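Nidogen-1 (Mus musculus, PDB 1GL4) is a sulfated basement-membrane glycoprotein that associates tightly with laminin, binds collagen IV and perlecan, and probably has a role in cell-matrix interactions. Local coordinates at residues 94-99 with 260-265; 117-122 with 273-278; 137-142 with 226-231. All blocks are in the same frame, centred on the assembly; numbering follows the deposited sequence.

In the fold
After the N-terminal EGF-like region the chain enters the G2 beta-barrel, and all three contacts lie there. Residues 94-99 come just after strand 86-92; residues 117-122 come just after helix 107-115; residues 137-142 end strand 133-142. Interaction 3 closes first, when strand 221-232 returns to pair with 137-142; it is nested inside the loops of both others. Interaction 1 closes at 260-265, at the end of strand 248-261 and the turn leading to 266-276, and interaction 2 at 273-278, so these two cross. Their centres lie about 34 Å apart, on opposite sides of the chain's centre. Interaction 1 packs the segment after strand 86-92 against one end of this hairpin, interaction 2 adds a short parallel strand, and interaction 3 joins two wall strands.

Interaction 1 of 3, residues 94-99 with 260-265; sequences IPETVG and YNKEER
Tyr260 reaches across to the 94-99 segment with both its hydroxyl and its ring. Tyr260 OH donates to Ile94 O at 2.7 Å, arriving tilted 25° from the carbonyl plane, while Gly99 CA sits over the middle of one face of the Tyr260 ring, 3.6 Å from the centroid, as a CH-pi contact. With CG anti to the backbone N (chi1 175°), the ring lies against the bare glycine backbone; the same segment also brings Ile94 CG2 to 3.8 Å from Tyr260 CE1. The Tyr260 ring also meets Tyr100 edge to face. The contact belongs to one end of the G2 beta-barrel, where the chain turns from strand 248-261 into strand 266-276, and the Tyr260 side chain is about 7 Å from that of Arg268, a residue involved in perlecan binding. Arg265 O takes the Ile94 N-H at 3.2 Å and also bonds Ser92 OG. The Arg265 chain runs extended from CG to NE toward Glu96, whose chain bends at chi2 (66°) to lay OE2 over a guanidinium face. OE2 lies well out of the guanidinium plane, so the pair is one of charges and no N-H is aimed at it; the modelled place of OE2 is doubtful.

Interaction 2 of 3, residues 117-122 with 273-278; sequences AVEQDG and NSIGPV
Val118 and Glu119 pair with Ser274 and Ile275 through two parallel beta bridges, by which the chain leaving helix 107-115 joins the edge of strand 266-276 in the G2 beta-barrel. Side chains alternate: Val118 and Ser274 share one face, Glu119 and Ile275 the other. On the first face Val118 CB lies 4.0 Å from Ser274 OG. Gln120, with CG beside its own backbone N and the chain extended beyond it, reaches to the neighbouring strand, passing Ile275 O with CB and leaving Gln120 OE1 3.6 Å from Ser274 OG, a contact rather than a bond. On the second face Ile275 CG2 packs against the Glu119 backbone, 3.9 Å from Glu119 CA, and Ile275 CB meets Ala117 CB. The Glu119 carboxylate looks elsewhere: OE2 accepts from Asn125 N and is bonded to Ser128 OG. Three backbone bonds join the segments: Val118 N to Asn273 O, Ile275 N to Val118 O at 2.9 Å, and Gln120 N to Ile275 O at 3.1 Å. Strand 266-276 is bonded to strand 248-261 as well, Ser274 to Ser252 and Gly276 to Gln250. Beyond the pairing, Pro277 crosses Asp121 at about a right angle, with Pro277 CD 4.0 Å from Asp121 OD2.

Interaction 3 of 3, residues 137-142 with 226-231; sequences QAEVTF and QWRQTI
Val140 lies over one face of the Trp227 indole, its CB 3.7 Å from the centroid of the six-membered ring and almost straight above it. With chi1 61°, Val140 CG2 is anti to the backbone N and comes to 3.6 Å from Trp227 CE2. The two side chains run side by side and point the same way. Ala138 continues this face of the sheet, its CB against Gln229 CB; the Gln229 amide turns away to Ser201 OG and Arg136 NE. On the other face Arg228, bent at chi3 (-66°), swings its guanidinium back over the neighbouring strand. Arg228 NH1 and NH2 both donate to Thr141 OG1, each at 3.0 Å, gripping the hydroxyl end-on near the guanidinium plane. Arg228 NH2 also donates to Glu139 OE2 at 3.1 Å in a salt bridge that uses the anti lone pair of the oxygen, with carboxylate and guanidinium planes 87° apart. Gln226 OE1 accepts from Arg228 NH1 at 2.9 Å, so Thr141, Glu139 and Gln226 all hold the guanidinium; Lys148 also pairs with Glu139 OE2. A water spans Gln137 NE2 and Thr230 O at the far end. Gln137-Thr230, Glu139-Arg228 and Thr141-Gln226 make two backbone bonds each, with the non-hydrogen-bonded pairs Ala138-Gln229 and Val140-Trp227 between them. Strands 149-156 and 198-210 pair with 133-142 and 221-232 in turn, and Trp227 and Ile231 touch helix 107-115 from the Val140 face, an arrangement typical of the GFP-like barrel, in which largely antiparallel strands wrap round a central helix.

Interaction 1 of 3, residues 94-99 with 260-265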
# COMPACT_ATOMS: atom_id res chain seq x y z
N ILE A 94 2.39 -17.61 2.55
CA ILE A 94 3.58 -17.19 3.28
C ILE A 94 3.66 -18.18 4.44
O ILE A 94 2.75 -18.25 5.26
CB ILE A 94 3.43 -15.75 3.85
CG1 ILE A 94 3.62 -14.72 2.73
CG2 ILE A 94 4.47 -15.52 4.94
CD1 ILE A 94 5.03 -14.66 2.15
N PRO A 95 4.76 -18.96 4.50
CA PRO A 95 5.01 -19.98 5.53
C PRO A 95 5.03 -19.42 6.95
O PRO A 95 5.53 -18.32 7.18
CB PRO A 95 6.38 -20.53 5.13
CG PRO A 95 6.46 -20.27 3.66
CD PRO A 95 5.88 -18.89 3.55
N GLU A 96 4.50 -20.20 7.89
CA GLU A 96 4.46 -19.80 9.30
C GLU A 96 5.88 -19.62 9.83
O GLU A 96 6.10 -18.92 10.82
CB GLU A 96 3.75 -20.86 10.15
CG GLU A 96 2.90 -21.84 9.36
CD GLU A 96 3.72 -22.74 8.45
OE1 GLU A 96 4.67 -23.39 8.95
OE2 GLU A 96 3.43 -22.79 7.23
N THR A 97 6.83 -20.27 9.17
CA THR A 97 8.23 -20.20 9.57
C THR A 97 8.85 -18.82 9.34
O THR A 97 9.93 -18.53 9.86
CB THR A 97 9.07 -21.23 8.80
OG1 THR A 97 8.84 -21.08 7.39
CG2 THR A 97 8.71 -22.65 9.22
N VAL A 98 8.16 -17.97 8.59
CA VAL A 98 8.70 -16.64 8.31
C VAL A 98 7.64 -15.55 8.47
O VAL A 98 7.98 -14.37 8.63
CB VAL A 98 9.29 -16.58 6.87
CG1 VAL A 98 8.17 -16.46 5.84
CG2 VAL A 98 10.26 -15.41 6.75
N GLY A 99 6.38 -15.95 8.46
CA GLY A 99 5.27 -15.01 8.59
C GLY A 99 5.34 -14.00 9.72
O GLY A 99 5.16 -12.80 9.51
N TYR A 260 -0.39 -11.22 10.59
CA TYR A 260 -0.10 -12.48 9.92
C TYR A 260 -1.06 -13.52 10.47
O TYR A 260 -1.13 -13.73 11.68
CB TYR A 260 1.33 -12.96 10.15
CG TYR A 260 1.57 -14.33 9.54
CD1 TYR A 260 1.58 -14.51 8.15
CD2 TYR A 260 1.70 -15.47 10.34
CE1 TYR A 260 1.69 -15.78 7.58
CE2 TYR A 260 1.82 -16.74 9.79
CZ TYR A 260 1.81 -16.89 8.40
OH TYR A 260 1.92 -18.15 7.86
N ASN A 261 -1.81 -14.17 9.57
CA ASN A 261 -2.75 -15.19 9.98
C ASN A 261 -2.24 -16.57 9.55
O ASN A 261 -2.09 -16.85 8.36
CB ASN A 261 -4.13 -14.93 9.38
CG ASN A 261 -5.15 -15.98 9.79
OD1 ASN A 261 -5.22 -17.05 9.20
ND2 ASN A 261 -5.92 -15.68 10.82
N LYS A 262 -1.98 -17.40 10.55
CA LYS A 262 -1.47 -18.75 10.34
C LYS A 262 -2.46 -19.65 9.60
O LYS A 262 -2.06 -20.46 8.76
CB LYS A 262 -1.12 -19.36 11.70
CG LYS A 262 -0.52 -20.75 11.63
CD LYS A 262 -0.26 -21.28 13.04
CE LYS A 262 0.43 -22.63 13.00
NZ LYS A 262 -0.36 -23.67 12.28
N GLU A 263 -3.74 -19.51 9.91
CA GLU A 263 -4.78 -20.33 9.28
C GLU A 263 -4.84 -20.20 7.77
O GLU A 263 -4.91 -21.20 7.06
CB GLU A 263 -6.15 -20.01 9.89
CG GLU A 263 -6.34 -20.52 11.31
CD GLU A 263 -5.30 -19.99 12.27
OE1 GLU A 263 -5.18 -18.75 12.39
OE2 GLU A 263 -4.60 -20.80 12.90
N GLU A 264 -4.84 -18.97 7.27
CA GLU A 264 -4.89 -18.75 5.83
C GLU A 264 -3.50 -18.45 5.28
O GLU A 264 -3.33 -18.23 4.08
CB GLU A 264 -5.87 -17.61 5.49
CG GLU A 264 -7.30 -17.89 5.97
CD GLU A 264 -8.35 -16.95 5.38
OE1 GLU A 264 -9.50 -17.00 5.84
OE2 GLU A 264 -8.03 -16.17 4.45
N ARG A 265 -2.51 -18.46 6.16
CA ARG A 265 -1.12 -18.18 5.77
C ARG A 265 -1.05 -16.92 4.93
O ARG A 265 -0.50 -16.92 3.83
CB ARG A 265 -0.54 -19.36 4.99
CG ARG A 265 -0.39 -20.62 5.80
CD ARG A 265 0.29 -21.70 4.99
NE ARG A 265 0.65 -22.85 5.81
CZ ARG A 265 1.46 -23.83 5.40
NH1 ARG A 265 1.99 -23.79 4.19
NH2 ARG A 265 1.74 -24.84 6.21

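Interaction 2 of 3, residues 117-122 with 273-278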
# COMPACT_ATOMS: atom_id res chain seq x y z
N ALA A 117 -0.30 8.33 -2.44
CA ALA A 117 -0.56 9.22 -1.30
C ALA A 117 -1.44 10.40 -1.70
O ALA A 117 -1.45 10.81 -2.86
CB ALA A 117 0.76 9.74 -0.73
N VAL A 118 -2.17 10.96 -0.74
CA VAL A 118 -3.03 12.11 -1.03
C VAL A 118 -2.11 13.28 -1.35
O VAL A 118 -1.23 13.63 -0.55
CB VAL A 118 -3.91 12.49 0.18
CG1 VAL A 118 -4.71 13.76 -0.12
CG2 VAL A 118 -4.85 11.34 0.51
N GLU A 119 -2.30 13.88 -2.52
CA GLU A 119 -1.47 15.00 -2.97
C GLU A 119 -1.92 16.33 -2.35
O GLU A 119 -3.08 16.71 -2.44
CB GLU A 119 -1.48 15.06 -4.51
CG GLU A 119 -0.96 13.77 -5.16
CD GLU A 119 -0.93 13.81 -6.69
OE1 GLU A 119 -1.96 14.15 -7.31
OE2 GLU A 119 0.12 13.48 -7.28
N GLN A 120 -0.98 17.03 -1.72
CA GLN A 120 -1.27 18.31 -1.08
C GLN A 120 -0.52 19.47 -1.71
O GLN A 120 0.66 19.36 -2.04
CB GLN A 120 -0.91 18.23 0.41
CG GLN A 120 -1.72 17.19 1.18
CD GLN A 120 -1.28 17.07 2.62
OE1 GLN A 120 -1.97 16.44 3.43
NE2 GLN A 120 -0.14 17.66 2.95
N ASP A 121 -1.21 20.60 -1.86
CA ASP A 121 -0.62 21.80 -2.45
C ASP A 121 -0.03 21.51 -3.82
O ASP A 121 -0.71 21.00 -4.71
CB ASP A 121 0.47 22.36 -1.52
CG ASP A 121 -0.09 22.88 -0.21
OD1 ASP A 121 -0.94 23.80 -0.24
OD2 ASP A 121 0.31 22.36 0.86
N GLY A 122 1.25 21.84 -4.00
CA GLY A 122 1.89 21.59 -5.28
C GLY A 122 2.85 20.42 -5.23
O GLY A 122 4.02 20.55 -5.62
N ASN A 273 -1.47 7.48 3.78
CA ASN A 273 -0.40 8.36 3.30
C ASN A 273 -0.82 9.71 2.70
O ASN A 273 -1.83 9.80 2.00
CB ASN A 273 0.39 7.61 2.22
CG ASN A 273 0.88 6.27 2.68
OD1 ASN A 273 2.05 6.11 3.03
ND2 ASN A 273 -0.01 5.28 2.70
N SER A 274 -0.01 10.73 2.98
CA SER A 274 -0.18 12.09 2.46
C SER A 274 1.20 12.57 2.02
O SER A 274 2.19 12.32 2.70
CB SER A 274 -0.72 13.04 3.53
OG SER A 274 -2.11 12.86 3.72
N ILE A 275 1.27 13.26 0.88
CA ILE A 275 2.56 13.76 0.39
C ILE A 275 2.50 15.29 0.24
O ILE A 275 1.54 15.83 -0.32
CB ILE A 275 2.93 13.10 -0.98
CG1 ILE A 275 4.38 13.42 -1.34
CG2 ILE A 275 2.01 13.58 -2.08
CD1 ILE A 275 5.40 12.67 -0.53
N GLY A 276 3.51 15.98 0.76
CA GLY A 276 3.53 17.43 0.69
C GLY A 276 4.86 18.06 1.08
O GLY A 276 5.89 17.39 1.09
N PRO A 277 4.85 19.35 1.43
CA PRO A 277 6.07 20.08 1.83
C PRO A 277 6.65 19.65 3.18
O PRO A 277 5.95 19.10 4.03
CB PRO A 277 5.60 21.53 1.84
CG PRO A 277 4.19 21.41 2.32
CD PRO A 277 3.67 20.24 1.49
N VAL A 278 7.95 19.90 3.36
CA VAL A 278 8.63 19.57 4.60
C VAL A 278 8.15 20.52 5.70
O VAL A 278 8.25 21.73 5.56
CB VAL A 278 10.17 19.73 4.46
CG1 VAL A 278 10.85 19.41 5.78
CG2 VAL A 278 10.69 18.82 3.35

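Interaction 3 of 3, residues 137-142 with 226-231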
# COMPACT_ATOMS: atom_id res chain seq x y z
N GLN A 137 15.08 -0.26 -5.23
CA GLN A 137 16.12 -1.06 -4.58
C GLN A 137 16.09 -0.63 -3.13
O GLN A 137 16.29 0.55 -2.84
CB GLN A 137 17.51 -0.74 -5.15
CG GLN A 137 17.70 -0.96 -6.64
CD GLN A 137 19.07 -0.47 -7.11
OE1 GLN A 137 20.10 -1.06 -6.78
NE2 GLN A 137 19.07 0.62 -7.88
N ALA A 138 15.83 -1.56 -2.21
CA ALA A 138 15.80 -1.20 -0.79
C ALA A 138 16.59 -2.16 0.10
O ALA A 138 16.78 -3.33 -0.24
CB ALA A 138 14.35 -1.13 -0.31
N GLU A 139 17.05 -1.64 1.23
CA GLU A 139 17.80 -2.44 2.19
C GLU A 139 17.34 -2.05 3.59
O GLU A 139 17.01 -0.89 3.84
CB GLU A 139 19.30 -2.17 2.08
CG GLU A 139 19.95 -2.67 0.81
CD GLU A 139 21.46 -2.53 0.85
OE1 GLU A 139 22.12 -2.86 -0.16
OE2 GLU A 139 21.99 -2.09 1.89
N VAL A 140 17.32 -3.02 4.49
CA VAL A 140 16.93 -2.75 5.87
C VAL A 140 17.90 -3.43 6.83
O VAL A 140 18.18 -4.62 6.71
CB VAL A 140 15.48 -3.21 6.16
CG1 VAL A 140 15.34 -4.71 5.96
CG2 VAL A 140 15.09 -2.83 7.58
N THR A 141 18.42 -2.65 7.76
CA THR A 141 19.34 -3.16 8.77
C THR A 141 18.62 -3.09 10.11
O THR A 141 18.07 -2.05 10.46
CB THR A 141 20.62 -2.30 8.88
OG1 THR A 141 21.31 -2.28 7.62
CG2 THR A 141 21.55 -2.87 9.94
N PHE A 142 18.61 -4.20 10.84
CA PHE A 142 17.99 -4.24 12.16
C PHE A 142 19.15 -4.02 13.13
O PHE A 142 20.03 -4.88 13.27
CB PHE A 142 17.33 -5.60 12.42
CG PHE A 142 16.16 -5.90 11.52
CD1 PHE A 142 16.36 -6.25 10.18
CD2 PHE A 142 14.85 -5.85 12.00
CE1 PHE A 142 15.28 -6.54 9.34
CE2 PHE A 142 13.76 -6.13 11.17
CZ PHE A 142 13.98 -6.48 9.83
N GLN A 226 16.79 0.51 10.23
CA GLN A 226 17.03 1.60 9.29
C GLN A 226 16.67 1.19 7.87
O GLN A 226 17.19 0.19 7.36
CB GLN A 226 18.50 2.03 9.32
CG GLN A 226 18.79 3.22 8.40
CD GLN A 226 20.27 3.54 8.30
OE1 GLN A 226 21.05 2.78 7.73
NE2 GLN A 226 20.67 4.68 8.87
N TRP A 227 15.79 1.96 7.25
CA TRP A 227 15.37 1.71 5.88
C TRP A 227 16.12 2.63 4.91
O TRP A 227 16.22 3.83 5.14
CB TRP A 227 13.86 1.92 5.73
CG TRP A 227 13.09 0.76 6.25
CD1 TRP A 227 12.67 0.56 7.53
CD2 TRP A 227 12.72 -0.41 5.52
NE1 TRP A 227 12.08 -0.67 7.65
CE2 TRP A 227 12.09 -1.29 6.43
CE3 TRP A 227 12.87 -0.81 4.18
CZ2 TRP A 227 11.61 -2.55 6.04
CZ3 TRP A 227 12.39 -2.06 3.80
CH2 TRP A 227 11.78 -2.92 4.73
N ARG A 228 16.65 2.05 3.84
CA ARG A 228 17.39 2.81 2.83
C ARG A 228 16.85 2.39 1.46
O ARG A 228 16.78 1.20 1.17
CB ARG A 228 18.88 2.48 2.93
CG ARG A 228 19.50 2.71 4.32
CD ARG A 228 21.00 2.39 4.34
NE ARG A 228 21.28 0.97 4.13
CZ ARG A 228 21.12 0.03 5.05
NH1 ARG A 228 20.70 0.34 6.27
NH2 ARG A 228 21.39 -1.24 4.76
N GLN A 229 16.48 3.35 0.62
CA GLN A 229 15.95 2.98 -0.70
C GLN A 229 16.28 3.94 -1.85
O GLN A 229 16.45 5.15 -1.67
CB GLN A 229 14.43 2.77 -0.60
CG GLN A 229 13.61 4.01 -0.27
CD GLN A 229 12.18 3.70 0.18
OE1 GLN A 229 11.49 2.87 -0.43
NE2 GLN A 229 11.73 4.37 1.23
N THR A 230 16.38 3.37 -3.05
CA THR A 230 16.67 4.13 -4.25
C THR A 230 15.61 3.77 -5.29
O THR A 230 15.44 2.60 -5.65
CB THR A 230 18.07 3.80 -4.78
OG1 THR A 230 19.04 4.22 -3.82
CG2 THR A 230 18.33 4.51 -6.11
N ILE A 231 14.91 4.79 -5.76
CA ILE A 231 13.83 4.63 -6.73
C ILE A 231 14.24 5.26 -8.07
O ILE A 231 14.47 6.46 -8.15
CB ILE A 231 12.55 5.29 -6.17
CG1 ILE A 231 12.11 4.53 -4.91
CG2 ILE A 231 11.44 5.30 -7.22
CD1 ILE A 231 11.01 5.21 -4.11
O HOH W 1 16.46 1.66 -8.20